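TrwG component of type IV secretion system (Bartonella birtlesii, PDB 4JF8) probably serves as the VirB8-like inner-membrane component of a type IV secretion system, the piece crystallised being its soluble NTF2-like domain. Local coordinates at residues N50-N55 against F164-Y169. Residues are numbered along the deposited sequence; the frame is centred on the assembly and turned at random.
Sequences NQYVLN and FQVTSY. With EDO (1,2-ethanediol), chain C.
Tyr52, reaching from helix 42-57, is the bump of this contact: its ring fits between Val166, whose CG2 methyl bears on its face, and Tyr169 at its edge, both from strand 164-173, with Phe164 meeting only the base of the side chain. The two short axes stay 10.6 Å apart and cross at -64°, a gap bridged by side chains alone. The CA–CB bond of Tyr52 points toward the strand, and with CG anti to the backbone N the ring presents one face to Val166. Methyl CG2 of Val166 lies 3.5 Å from the centroid of that ring, 7° off its normal, so the CH-pi contact is almost perfectly centred; CG1 of the same valine sits farther out, near the hydroxyl end. On another side, the ring edge of Tyr52 points at the face of Tyr169 in an offset edge-to-face pair, planes at 65°, with Tyr52 CE2 3.5 Å from Tyr169 CD1. Tyr52 CB meets the edge of the Phe164 ring at CE2, 4.4 Å away. Val53 adds a smaller bump, its CG2 lying 4.0 Å from Tyr169 OH near the plane of that ring. Ile143 of the adjacent strand touches Val53, Val166 and Tyr169, tying the cluster to the curved antiparallel sheet against which helix 42-57, the first helix of this fragment, packs in this VirB8 domain. Both phenol hydroxyls find polar partners elsewhere, Tyr52 OH at Ser75 and Arg56, Tyr169 OH at Glu57. The chemistry therefore divides: dispersion and CH-pi contacts join helix to strand, while hydrogen bonds at the hydroxyls probably limit how far either ring can shift.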
ATOM      1  N   ASN A  50      -7.211   6.331  -5.752  1.00  8.12           N
ATOM      2  CA  ASN A  50      -7.114   6.541  -4.315  1.00  7.97           C
ATOM      3  C   ASN A  50      -5.678   6.332  -3.828  1.00  7.85           C
ATOM      4  O   ASN A  50      -5.131   7.146  -3.068  1.00  7.97           O
ATOM      5  CB  ASN A  50      -8.083   5.588  -3.604  1.00  8.49           C
ATOM      6  CG  ASN A  50      -8.147   5.808  -2.121  1.00  8.79           C
ATOM      7  OD1 ASN A  50      -8.525   6.894  -1.672  1.00  9.25           O
ATOM      8  ND2 ASN A  50      -7.841   4.771  -1.339  1.00  8.80           N
ATOM      9  N   GLN A  51      -5.070   5.225  -4.244  1.00  7.87           N
ATOM     10  CA  GLN A  51      -3.699   4.953  -3.836  1.00  8.14           C
ATOM     11  C   GLN A  51      -2.805   6.102  -4.286  1.00  8.07           C
ATOM     12  O   GLN A  51      -1.921   6.553  -3.545  1.00  8.08           O
ATOM     13  CB  GLN A  51      -3.216   3.661  -4.478  1.00  8.90           C
ATOM     14  CG  GLN A  51      -1.807   3.298  -4.047  1.00 10.37           C
ATOM     15  CD  GLN A  51      -1.327   1.938  -4.536  1.00 11.27           C
ATOM     16  OE1 GLN A  51      -0.317   1.830  -5.227  1.00 12.35           O
ATOM     17  NE2 GLN A  51      -2.059   0.907  -4.193  1.00 11.86           N
ATOM     18  N   TYR A  52      -3.017   6.610  -5.499  1.00  8.06           N
ATOM     19  CA  TYR A  52      -2.189   7.680  -6.010  1.00  8.15           C
ATOM     20  C   TYR A  52      -2.305   8.958  -5.187  1.00  8.19           C
ATOM     21  O   TYR A  52      -1.292   9.522  -4.764  1.00  8.09           O
ATOM     22  CB  TYR A  52      -2.513   7.967  -7.485  1.00  8.29           C
ATOM     23  CG  TYR A  52      -1.467   8.853  -8.132  1.00  8.11           C
ATOM     24  CD1 TYR A  52      -0.262   8.298  -8.559  1.00  8.13           C
ATOM     25  CD2 TYR A  52      -1.630  10.240  -8.243  1.00  8.28           C
ATOM     26  CE1 TYR A  52       0.738   9.077  -9.117  1.00  8.25           C
ATOM     27  CE2 TYR A  52      -0.637  11.022  -8.801  1.00  8.37           C
ATOM     28  CZ  TYR A  52       0.549  10.442  -9.216  1.00  8.15           C
ATOM     29  OH  TYR A  52       1.521  11.250  -9.806  1.00  8.60           O
ATOM     30  N   VAL A  53      -3.527   9.411  -4.952  1.00  8.14           N
ATOM     31  CA  VAL A  53      -3.722  10.651  -4.230  1.00  8.52           C
ATOM     32  C   VAL A  53      -3.206  10.522  -2.801  1.00  8.35           C
ATOM     33  O   VAL A  53      -2.542  11.425  -2.287  1.00  8.29           O
ATOM     34  CB  VAL A  53      -5.190  11.126  -4.290  1.00  8.97           C
ATOM     35  CG1 VAL A  53      -5.399  12.314  -3.359  1.00  9.36           C
ATOM     36  CG2 VAL A  53      -5.560  11.524  -5.718  1.00  9.36           C
ATOM     37  N   LEU A  54      -3.500   9.409  -2.139  1.00  8.08           N
ATOM     38  CA  LEU A  54      -3.036   9.246  -0.764  1.00  8.53           C
ATOM     39  C   LEU A  54      -1.516   9.245  -0.719  1.00  8.50           C
ATOM     40  O   LEU A  54      -0.911   9.849   0.179  1.00  8.72           O
ATOM     41  CB  LEU A  54      -3.577   7.957  -0.142  1.00  8.95           C
ATOM     42  CG  LEU A  54      -5.072   7.973   0.195  1.00  9.57           C
ATOM     43  CD1 LEU A  54      -5.491   6.617   0.734  1.00 10.19           C
ATOM     44  CD2 LEU A  54      -5.384   9.072   1.209  1.00 10.31           C
ATOM     45  N   ASN A  55      -0.867   8.546  -1.633  1.00  7.87           N
ATOM     46  CA  ASN A  55       0.594   8.448  -1.561  1.00  8.05           C
ATOM     47  C   ASN A  55       1.288   9.728  -1.995  1.00  8.02           C
ATOM     48  O   ASN A  55       2.355  10.041  -1.471  1.00  8.51           O
ATOM     49  CB  ASN A  55       1.109   7.235  -2.329  1.00  8.20           C
ATOM     50  CG  ASN A  55       0.956   5.968  -1.543  1.00  8.31           C
ATOM     51  OD1 ASN A  55       1.827   5.624  -0.740  1.00  9.11           O
ATOM     52  ND2 ASN A  55      -0.119   5.250  -1.760  1.00  8.42           N
ATOM     53  N   PHE A 164      -0.793   0.734 -14.283  1.00  9.09           N
ATOM     54  CA  PHE A 164      -1.449   2.009 -14.038  1.00  8.79           C
ATOM     55  C   PHE A 164      -0.427   3.133 -14.103  1.00  8.98           C
ATOM     56  O   PHE A 164       0.624   3.052 -13.496  1.00  8.67           O
ATOM     57  CB  PHE A 164      -2.106   1.988 -12.653  1.00  8.95           C
ATOM     58  CG  PHE A 164      -2.761   3.295 -12.256  1.00  8.85           C
ATOM     59  CD1 PHE A 164      -4.012   3.644 -12.747  1.00  8.83           C
ATOM     60  CD2 PHE A 164      -2.145   4.153 -11.368  1.00  8.87           C
ATOM     61  CE1 PHE A 164      -4.632   4.830 -12.368  1.00  9.02           C
ATOM     62  CE2 PHE A 164      -2.760   5.325 -11.002  1.00  8.91           C
ATOM     63  CZ  PHE A 164      -4.001   5.649 -11.490  1.00  8.99           C
ATOM     64  N   GLN A 165      -0.760   4.182 -14.843  1.00  9.15           N
ATOM     65  CA  GLN A 165       0.103   5.342 -15.015  1.00  9.56           C
ATOM     66  C   GLN A 165      -0.726   6.604 -15.013  1.00  9.24           C
ATOM     67  O   GLN A 165      -1.667   6.746 -15.818  1.00  9.81           O
ATOM     68  CB  GLN A 165       0.900   5.279 -16.318  1.00  9.68           C
ATOM     69  CG  GLN A 165       1.925   4.171 -16.382  1.00 10.11           C
ATOM     70  CD  GLN A 165       3.133   4.452 -15.523  1.00 10.40           C
ATOM     71  OE1 GLN A 165       3.145   4.209 -14.289  1.00 11.35           O
ATOM     72  NE2 GLN A 165       4.148   4.972 -16.142  1.00 10.74           N
ATOM     73  N   VAL A 166      -0.375   7.515 -14.112  1.00  9.19           N
ATOM     74  CA  VAL A 166      -0.932   8.863 -14.126  1.00  8.95           C
ATOM     75  C   VAL A 166      -0.175   9.638 -15.193  1.00  9.43           C
ATOM     76  O   VAL A 166       1.065   9.773 -15.130  1.00  9.68           O
ATOM     77  CB  VAL A 166      -0.839   9.511 -12.752  1.00  8.72           C
ATOM     78  CG1 VAL A 166      -1.152  11.007 -12.817  1.00  8.87           C
ATOM     79  CG2 VAL A 166      -1.757   8.801 -11.778  1.00  8.69           C
ATOM     80  N   THR A 167      -0.932  10.160 -16.170  1.00  9.52           N
ATOM     81  CA  THR A 167      -0.369  10.869 -17.321  1.00 10.36           C
ATOM     82  C   THR A 167      -0.452  12.378 -17.166  1.00  9.99           C
ATOM     83  O   THR A 167       0.252  13.110 -17.860  1.00 10.42           O
ATOM     84  CB  THR A 167      -1.098  10.468 -18.613  1.00 11.27           C
ATOM     85  OG1 THR A 167      -2.491  10.788 -18.463  1.00 13.05           O
ATOM     86  CG2 THR A 167      -0.908   8.976 -18.886  1.00 12.19           C
ATOM     87  N   SER A 168      -1.315  12.839 -16.265  1.00  9.94           N
ATOM     88  CA  SER A 168      -1.401  14.259 -15.904  1.00 10.40           C
ATOM     89  C   SER A 168      -1.981  14.369 -14.512  1.00  9.81           C
ATOM     90  O   SER A 168      -2.834  13.584 -14.138  1.00  9.57           O
ATOM     91  CB  SER A 168      -2.226  15.059 -16.926  1.00 11.66           C
ATOM     92  OG  SER A 168      -3.569  14.689 -16.928  1.00 13.25           O
ATOM     93  N   TYR A 169      -1.526  15.352 -13.752  1.00  9.29           N
ATOM     94  CA  TYR A 169      -2.000  15.526 -12.388  1.00  9.15           C
ATOM     95  C   TYR A 169      -1.860  16.976 -11.985  1.00  9.56           C
ATOM     96  O   TYR A 169      -0.765  17.518 -12.008  1.00  9.61           O
ATOM     97  CB  TYR A 169      -1.204  14.637 -11.439  1.00  8.94           C
ATOM     98  CG  TYR A 169      -1.677  14.672 -10.016  1.00  8.69           C
ATOM     99  CD1 TYR A 169      -2.611  13.752  -9.563  1.00  8.62           C
ATOM    100  CD2 TYR A 169      -1.181  15.587  -9.096  1.00  9.20           C
ATOM    101  CE1 TYR A 169      -3.035  13.745  -8.255  1.00  8.77           C
ATOM    102  CE2 TYR A 169      -1.601  15.587  -7.793  1.00  8.89           C
ATOM    103  CZ  TYR A 169      -2.531  14.659  -7.370  1.00  8.87           C
ATOM    104  OH  TYR A 169      -2.975  14.615  -6.065  1.00 10.24           O
TER
HETATM  105  C1  EDO C 302       4.645  12.369  -0.177  1.00 18.37           C
HETATM  106  O1  EDO C 302       4.342  13.609  -0.839  1.00 17.44           O
HETATM  107  C2  EDO C 302       5.576  11.538  -1.015  1.00 18.32           C
HETATM  108  O2  EDO C 302       4.837  11.082  -2.110  1.00 16.87           O